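Cell death-related nuclease 4 (Caenorhabditis elegans, PDB 5DK5) is a DEDDh-family 3'-5' exonuclease that digests RNA and DNA and takes part in apoptotic DNA degradation. Local coordinates at residues Pro298-Phe301 against Ala302-Gly306; Gln131-Met134 against Lys135-Asn138; Met240-Gly243 against Lys244-Arg248; Cys221-Trp224 against Arg225-Pro228. All coordinates share one frame; numbering follows the deposited sequence.

Interaction 1 (Pro298-Phe301 against Ala302-Gly306); sequences PIHF and AKIAG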
# COMPACT_ATOMS: atom_id res chain seq x y z
N PRO B 298 16.77 -1.78 -7.84
CA PRO B 298 15.91 -1.08 -8.81
C PRO B 298 15.13 0.07 -8.20
O PRO B 298 14.78 0.02 -7.02
CB PRO B 298 14.95 -2.18 -9.30
CG PRO B 298 15.45 -3.47 -8.69
CD PRO B 298 16.21 -3.08 -7.47
N ILE B 299 14.84 1.09 -9.01
CA ILE B 299 13.98 2.19 -8.59
C ILE B 299 12.53 1.77 -8.81
O ILE B 299 12.03 1.78 -9.93
CB ILE B 299 14.27 3.48 -9.38
CG1 ILE B 299 15.77 3.78 -9.41
CG2 ILE B 299 13.50 4.65 -8.78
CD1 ILE B 299 16.38 4.07 -8.05
N HIS B 300 11.85 1.42 -7.72
CA HIS B 300 10.50 0.85 -7.82
C HIS B 300 9.51 1.79 -8.51
O HIS B 300 8.78 1.37 -9.41
CB HIS B 300 9.98 0.49 -6.42
CG HIS B 300 8.52 0.15 -6.39
ND1 HIS B 300 7.99 -0.93 -7.06
CD2 HIS B 300 7.48 0.76 -5.77
CE1 HIS B 300 6.69 -0.98 -6.85
NE2 HIS B 300 6.35 0.04 -6.08
N PHE B 301 9.48 3.05 -8.10
CA PHE B 301 8.49 3.99 -8.61
C PHE B 301 8.72 4.29 -10.08
O PHE B 301 7.79 4.62 -10.82
CB PHE B 301 8.48 5.28 -7.79
CG PHE B 301 9.55 6.27 -8.17
CD1 PHE B 301 9.35 7.16 -9.22
CD2 PHE B 301 10.74 6.33 -7.47
CE1 PHE B 301 10.33 8.07 -9.57
CE2 PHE B 301 11.72 7.24 -7.82
CZ PHE B 301 11.52 8.11 -8.87
N ALA B 302 9.97 4.19 -10.52
CA ALA B 302 10.30 4.38 -11.93
C ALA B 302 9.88 3.15 -12.72
O ALA B 302 9.31 3.26 -13.81
CB ALA B 302 11.79 4.64 -12.10
N LYS B 303 10.15 1.98 -12.15
CA LYS B 303 9.86 0.71 -12.81
C LYS B 303 8.36 0.51 -13.03
O LYS B 303 7.93 0.10 -14.11
CB LYS B 303 10.42 -0.45 -11.99
CG LYS B 303 10.64 -1.73 -12.78
CD LYS B 303 11.85 -1.60 -13.69
CE LYS B 303 12.23 -2.93 -14.32
NZ LYS B 303 13.45 -2.82 -15.15
N ILE B 304 7.57 0.80 -12.00
CA ILE B 304 6.14 0.53 -12.05
C ILE B 304 5.40 1.56 -12.91
O ILE B 304 4.32 1.27 -13.44
CB ILE B 304 5.52 0.50 -10.63
CG1 ILE B 304 4.18 -0.24 -10.65
CG2 ILE B 304 5.38 1.91 -10.06
CD1 ILE B 304 3.64 -0.55 -9.27
N ALA B 305 5.97 2.75 -13.05
CA ALA B 305 5.38 3.79 -13.90
C ALA B 305 5.77 3.59 -15.36
O ALA B 305 5.19 4.20 -16.26
CB ALA B 305 5.80 5.17 -13.42
N GLY B 306 6.77 2.74 -15.60
CA GLY B 306 7.18 2.40 -16.95
C GLY B 306 8.22 3.33 -17.54
O GLY B 306 8.27 3.51 -18.76

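Interaction 2 (Gln131-Met134 against Lys135-Asn138); sequences QYQM and KLSN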
# COMPACT_ATOMS: atom_id res chain seq x y z
N GLN B 131 3.04 15.46 -12.53
CA GLN B 131 3.83 14.84 -13.60
C GLN B 131 3.81 13.31 -13.51
O GLN B 131 3.64 12.62 -14.52
CB GLN B 131 5.27 15.34 -13.56
CG GLN B 131 5.87 15.59 -14.93
CD GLN B 131 7.36 15.87 -14.89
OE1 GLN B 131 8.08 15.51 -15.82
NE2 GLN B 131 7.82 16.53 -13.83
N TYR B 132 3.99 12.77 -12.31
CA TYR B 132 4.04 11.33 -12.11
C TYR B 132 2.68 10.68 -12.34
O TYR B 132 2.58 9.63 -12.97
CB TYR B 132 4.55 10.99 -10.71
CG TYR B 132 4.80 9.51 -10.51
CD1 TYR B 132 5.95 8.91 -10.99
CD2 TYR B 132 3.89 8.72 -9.83
CE1 TYR B 132 6.19 7.57 -10.81
CE2 TYR B 132 4.12 7.37 -9.64
CZ TYR B 132 5.27 6.80 -10.13
OH TYR B 132 5.50 5.46 -9.94
N GLN B 133 1.63 11.32 -11.83
CA GLN B 133 0.28 10.82 -12.00
C GLN B 133 -0.12 10.83 -13.47
O GLN B 133 -0.82 9.93 -13.94
CB GLN B 133 -0.71 11.65 -11.17
CG GLN B 133 -2.16 11.18 -11.26
CD GLN B 133 -2.36 9.78 -10.72
OE1 GLN B 133 -2.26 9.54 -9.52
NE2 GLN B 133 -2.63 8.84 -11.62
N MET B 134 0.32 11.85 -14.20
CA MET B 134 0.04 11.95 -15.63
C MET B 134 0.65 10.78 -16.38
O MET B 134 0.08 10.28 -17.35
CB MET B 134 0.56 13.27 -16.20
CG MET B 134 -0.19 14.52 -15.76
SD MET B 134 -1.94 14.55 -16.14
CE MET B 134 -2.38 16.12 -15.40
N LYS B 135 1.83 10.35 -15.93
CA LYS B 135 2.50 9.21 -16.54
C LYS B 135 1.72 7.93 -16.27
O LYS B 135 1.52 7.12 -17.18
CB LYS B 135 3.93 9.07 -16.00
CG LYS B 135 4.72 7.90 -16.58
CD LYS B 135 5.01 8.11 -18.05
CE LYS B 135 5.88 6.99 -18.62
NZ LYS B 135 5.19 5.68 -18.58
N LEU B 136 1.29 7.74 -15.03
CA LEU B 136 0.50 6.57 -14.66
C LEU B 136 -0.78 6.49 -15.49
O LEU B 136 -1.17 5.42 -15.94
CB LEU B 136 0.15 6.59 -13.17
CG LEU B 136 1.30 6.54 -12.16
CD1 LEU B 136 0.73 6.49 -10.75
CD2 LEU B 136 2.20 5.34 -12.42
N SER B 137 -1.42 7.64 -15.68
CA SER B 137 -2.69 7.70 -16.39
C SER B 137 -2.50 7.85 -17.90
O SER B 137 -3.47 7.88 -18.65
CB SER B 137 -3.52 8.87 -15.86
OG SER B 137 -3.66 8.77 -14.45
N ASN B 138 -1.24 7.94 -18.33
CA ASN B 138 -0.92 8.15 -19.74
C ASN B 138 -1.62 9.38 -20.30
O ASN B 138 -2.19 9.35 -21.39
CB ASN B 138 -1.28 6.91 -20.57
CG ASN B 138 -0.73 6.98 -21.98
OD1 ASN B 138 0.26 7.67 -22.24
ND2 ASN B 138 -1.38 6.29 -22.91

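Interaction 3 (Met240-Gly243 against Lys244-Arg248); sequences MDAG and KIFER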
# COMPACT_ATOMS: atom_id res chain seq x y z
N MET B 240 14.87 14.57 0.87
CA MET B 240 15.80 15.45 0.17
C MET B 240 16.52 14.71 -0.95
O MET B 240 16.47 15.12 -2.11
CB MET B 240 16.81 16.04 1.15
CG MET B 240 17.55 17.27 0.64
SD MET B 240 16.46 18.66 0.29
CE MET B 240 15.74 18.95 1.90
N ASP B 241 17.21 13.63 -0.59
CA ASP B 241 17.97 12.85 -1.56
C ASP B 241 17.06 12.19 -2.58
O ASP B 241 17.44 12.00 -3.74
CB ASP B 241 18.82 11.79 -0.86
CG ASP B 241 19.89 12.40 0.03
OD1 ASP B 241 20.94 12.82 -0.50
OD2 ASP B 241 19.68 12.45 1.26
N ALA B 242 15.85 11.84 -2.16
CA ALA B 242 14.86 11.27 -3.06
C ALA B 242 14.49 12.29 -4.13
O ALA B 242 14.21 11.93 -5.28
CB ALA B 242 13.63 10.81 -2.30
N GLY B 243 14.48 13.56 -3.75
CA GLY B 243 14.19 14.63 -4.69
C GLY B 243 15.15 14.63 -5.86
O GLY B 243 14.75 14.85 -7.00
N LYS B 244 16.42 14.38 -5.57
CA LYS B 244 17.45 14.33 -6.61
C LYS B 244 17.15 13.21 -7.60
O LYS B 244 17.34 13.38 -8.81
CB LYS B 244 18.83 14.13 -5.99
CG LYS B 244 19.23 15.21 -4.99
CD LYS B 244 19.41 16.56 -5.67
CE LYS B 244 19.84 17.63 -4.68
NZ LYS B 244 19.97 18.97 -5.31
N ILE B 245 16.69 12.08 -7.09
CA ILE B 245 16.29 10.95 -7.94
C ILE B 245 15.09 11.32 -8.80
O ILE B 245 15.09 11.08 -10.01
CB ILE B 245 15.94 9.71 -7.09
CG1 ILE B 245 17.19 9.15 -6.40
CG2 ILE B 245 15.28 8.63 -7.96
CD1 ILE B 245 18.22 8.53 -7.33
N PHE B 246 14.07 11.89 -8.17
CA PHE B 246 12.87 12.33 -8.87
C PHE B 246 13.20 13.26 -10.04
O PHE B 246 12.58 13.18 -11.10
CB PHE B 246 11.92 13.05 -7.91
CG PHE B 246 11.47 12.22 -6.73
CD1 PHE B 246 11.48 10.84 -6.79
CD2 PHE B 246 11.05 12.84 -5.56
CE1 PHE B 246 11.07 10.09 -5.71
CE2 PHE B 246 10.64 12.09 -4.48
CZ PHE B 246 10.65 10.71 -4.55
N GLU B 247 14.18 14.13 -9.83
CA GLU B 247 14.55 15.13 -10.83
C GLU B 247 15.07 14.49 -12.12
O GLU B 247 14.82 15.01 -13.21
CB GLU B 247 15.62 16.07 -10.26
CG GLU B 247 15.08 17.12 -9.29
CD GLU B 247 16.17 17.86 -8.55
OE1 GLU B 247 17.36 17.53 -8.74
OE2 GLU B 247 15.84 18.78 -7.77
N ARG B 248 15.78 13.38 -11.99
CA ARG B 248 16.36 12.71 -13.14
C ARG B 248 15.35 11.78 -13.80
O ARG B 248 15.33 11.65 -15.03
CB ARG B 248 17.61 11.92 -12.72
CG ARG B 248 18.63 12.73 -11.93
CD ARG B 248 18.96 14.06 -12.60
NE ARG B 248 20.07 14.75 -11.94
CZ ARG B 248 21.36 14.61 -12.27
NH1 ARG B 248 21.72 13.82 -13.27
NH2 ARG B 248 22.28 15.29 -11.60

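Interaction 4 (Cys221-Trp224 against Arg225-Pro228); sequences CASW and RRQP. With IPA (isopropyl alcohol), chain N.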
# COMPACT_ATOMS: atom_id res chain seq x y z
N CYS B 221 14.39 19.93 -20.82
CA CYS B 221 15.83 19.69 -20.74
C CYS B 221 16.54 20.68 -19.83
O CYS B 221 16.10 21.81 -19.65
CB CYS B 221 16.44 19.74 -22.15
SG CYS B 221 18.22 19.43 -22.21
N ALA B 222 17.66 20.23 -19.27
CA ALA B 222 18.51 21.07 -18.42
C ALA B 222 19.95 20.58 -18.48
O ALA B 222 20.20 19.38 -18.55
CB ALA B 222 18.00 21.08 -17.00
N SER B 223 20.90 21.51 -18.43
CA SER B 223 22.31 21.16 -18.55
C SER B 223 22.83 20.42 -17.31
O SER B 223 23.77 19.64 -17.41
CB SER B 223 23.15 22.42 -18.78
OG SER B 223 24.51 22.09 -18.95
N TRP B 224 22.21 20.67 -16.16
CA TRP B 224 22.69 20.07 -14.91
C TRP B 224 22.29 18.60 -14.77
O TRP B 224 22.69 17.94 -13.81
CB TRP B 224 22.18 20.88 -13.71
CG TRP B 224 20.69 21.04 -13.64
CD1 TRP B 224 19.96 22.09 -14.11
CD2 TRP B 224 19.76 20.12 -13.06
NE1 TRP B 224 18.63 21.88 -13.86
CE2 TRP B 224 18.47 20.68 -13.22
CE3 TRP B 224 19.88 18.89 -12.42
CZ2 TRP B 224 17.32 20.05 -12.76
CZ3 TRP B 224 18.73 18.26 -11.97
CH2 TRP B 224 17.47 18.84 -12.14
N ARG B 225 21.50 18.10 -15.71
CA ARG B 225 21.15 16.67 -15.75
C ARG B 225 22.05 15.90 -16.71
O ARG B 225 21.92 14.68 -16.85
CB ARG B 225 19.68 16.47 -16.15
CG ARG B 225 18.69 16.88 -15.08
CD ARG B 225 17.35 16.18 -15.25
NE ARG B 225 16.77 16.39 -16.58
CZ ARG B 225 15.56 15.96 -16.94
NH1 ARG B 225 14.80 15.30 -16.08
NH2 ARG B 225 15.11 16.20 -18.16
N ARG B 226 22.96 16.61 -17.37
CA ARG B 226 23.82 15.99 -18.38
C ARG B 226 24.81 15.02 -17.75
O ARG B 226 25.15 14.00 -18.35
CB ARG B 226 24.56 17.06 -19.18
CG ARG B 226 23.63 17.92 -20.03
CD ARG B 226 24.39 18.92 -20.89
NE ARG B 226 25.05 18.28 -22.03
CZ ARG B 226 26.36 18.10 -22.17
NH1 ARG B 226 27.22 18.52 -21.25
NH2 ARG B 226 26.82 17.50 -23.26
N GLN B 227 25.28 15.34 -16.55
CA GLN B 227 26.18 14.44 -15.83
C GLN B 227 25.37 13.54 -14.89
O GLN B 227 24.43 14.00 -14.26
CB GLN B 227 27.24 15.22 -15.04
CG GLN B 227 26.71 16.14 -13.94
CD GLN B 227 27.79 16.52 -12.95
OE1 GLN B 227 28.33 15.67 -12.23
NE2 GLN B 227 28.12 17.81 -12.90
N PRO B 228 25.73 12.24 -14.82
CA PRO B 228 25.03 11.31 -13.92
C PRO B 228 24.96 11.77 -12.47
O PRO B 228 25.92 12.35 -11.95
CB PRO B 228 25.85 10.03 -14.04
CG PRO B 228 26.44 10.09 -15.40
CD PRO B 228 26.72 11.54 -15.65
C1 IPA N . 21.45 12.29 -19.18
C2 IPA N . 22.33 11.17 -18.68
C3 IPA N . 22.40 11.20 -17.17
O2 IPA N . 23.63 11.32 -19.19

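Interaction 1 (Pro298-Phe301 against Ala302-Gly306)
His300 and Ile304 both carry their first branch trans to the backbone N (CG at chi1 169°, CG1 at chi1 -160°), and this brings the two side chains alongside each other on one flank of the helix, pointing the same way. They meet where the imidazole CE1 lies 3.9 Å from CD1 of Ile304. One residue earlier, CG2 of Ile299 rests 3.7 Å from CB of Ala302. Ile299 is the N-cap residue, and its carbonyl O receives the amide of Lys303 at 2.9 Å (Lys303 N to Ile299 O), nearly in line with the C=O bond. The next bond, Ile304 N to His300 O, is equally short at 2.9 Å and runs straight at 161°. At the other end Gly306, with positive phi, is the C-prime residue of a Schellman motif that ends this short helix. Phe301 turns its ring the other way, toward helix 239-249, where it packs edge-to-face with Phe246 and lies against Ile245 and Val249. Cutting this side chain back to an alanine is likely to leave the Phe246 ring without its edge-to-face partner and open a gap between the two helices. Around this short helix, His300 bonds to Asp90 and Thr73 of the second subunit, the carboxylate of Asp36 accepts the backbone N-H groups of His300 and Phe301, and Ile304 and Ala305 touch helix 124-136.

Interaction 2 (Gln131-Met134 against Lys135-Asn138)
Gln133 and Ser137 are joined by a side-chain hydrogen bond between residues four apart in the chain: NE2 of Gln133 reaches OG of Ser137 at 3.0 Å. The glutamine starts out extended, with CG trans to the backbone N, and then folds at chi2 (62°), a bend that swings the amide forward, toward the C-terminal end of the helix. Its N-H points at the serine within 13° of the amide plane, and OE1, at the other end of the group, takes the backbone N of Val41, so both polar atoms are engaged and the amide is held to one rotation. OG of Ser137 sits on the side of its own backbone N, facing the glutamine. The pair lies at the C-terminal end of helix 124-136, the crossover helix of the beta-alpha-beta unit formed with strands 116-120 and 147-150 in this RNase H-like exonuclease fold. On the neighbouring flank, Leu136 slants across the ring of Tyr132, with Leu136 CD1 lying 3.7 Å from Tyr132 CE2. CG of Leu136 comes within 3.4 Å of Tyr132 O. That same carbonyl receives Leu136 N at 3.1 Å, and Gln133 O receives Ser137 N at 2.9 Å. Toward helix 300-305 and the C-terminal tail, the tyrosine hydroxyl is bonded to Phe301 O, while Lys135, bent at chi2 and again at chi4, brings NZ to Ala305 O and lays its charge against the ring of Tyr307 in a cation-pi contact. Asn138, with positive phi, closes the helix in a Schellman motif, and Met134 turns away to pack on Phe95 and Tyr99 of helix 95-109.

Interaction 3 (Met240-Gly243 against Lys244-Arg248)
Helix 239-249, which follows the long loop after strand 216-219 and leads into strand 253-256, carries this contact along almost its whole length. Its main feature is the fit between Ala242 and Phe246, residues one turn apart. With CG beside its own backbone N (chi1 -59°), the phenylalanine lies back along the helix, and the methyl CB of Ala242 meets the far end of the ring, 3.7 Å from CZ of Phe246. The carbonyl O of Ala242 is placed over one face of the same ring, 3.1 Å above its plane and shifted toward the rim. The oxygen also receives the amide of Phe246 at 2.9 Å (Phe246 N to Ala242 O) in a nearly straight bond of 169°. CD2 of Phe246 passes 3.7 Å from CA of Gly243. The same i to i+4 pattern recurs one residue on: Glu247 N bonds to Gly243 O at 3.0 Å, and CG of Glu247 comes within 3.2 Å of that oxygen. At the upstream end, CB of Lys244 rests against Asp241 O, whereas the Asp241 carboxylate is bonded to Ser238, just before the helix. The Phe246 ring also packs on Trp127 and Arg128 of helix 124-136. Replacing Phe246 with a serine would probably take the ring contact from the Ala242 methyl and deprive both that helix and Phe301 of an apolar neighbour. An oxygen held over a ring face gains little from the ring itself, so the position of Ala242 O is likely to be set by the helix bond to Phe246 N rather than by attraction to the ring.

Interaction 4 (Cys221-Trp224 against Arg225-Pro228)
The loop leaving the zinc site carries this contact: Cys220, just upstream, is one of the metal's four cysteine ligands with Cys270, Cys273 and Cys280, and the side chain of Cys221 lies about 6 Å from the zinc ion. In the turn that follows, Arg225 lays its aliphatic chain over the indole of its neighbour Trp224. Its CG sits 3.6 Å from the centroid of the six-membered ring of Trp224, 20° off the ring normal, a CH-pi contact. The guanidinium is turned 50° from the indole plane and reaches past it: NH1 bonds to Leu250 O and Glu247 O, while NH2 bonds to Pro251 O and Gln286 OE1. CG of Trp224 stands between its backbone N and carbonyl carbon (chi1 56°), which leaves the indole beside the chain of Arg225. In the backbone, Arg226 N bonds to Ser223 O at 3.1 Å from well above the carbonyl plane, and the longer link from Arg225 N to Ala222 O (3.4 Å) is weak. CG of Arg226 leans on the same Ser223 O, at 3.1 Å. An isopropyl alcohol, probably from the crystallisation liquor, bonds to Arg226 O. Such i+3 bonds mark a short 3-10 turn, here in the loop that follows zinc ligand Cys220.

Overall arrangement
Along the chain the order is interaction 2, interaction 4, interaction 3 and then interaction 1, so the earliest segment, in the crossover helix of the nuclease sheet, meets the last, near the C-terminus. Helix 300-305 is the meeting place: interaction 1 touches interactions 2 and 3, with centres about 13 and 14 Å away. Interactions 3 and 4, centres about 13 Å apart, are tied by Arg248 NH1 to Gln227 O, which fixes helix 239-249 to the zinc-site loop. Interactions 1 and 4, and likewise 2 and 3, or 2 and 4, do not touch. The C-terminal helix is thus packed against the crossover helix and helix 239-249 while offering His300 to the second subunit, consistent with dimerisation through the C-terminus.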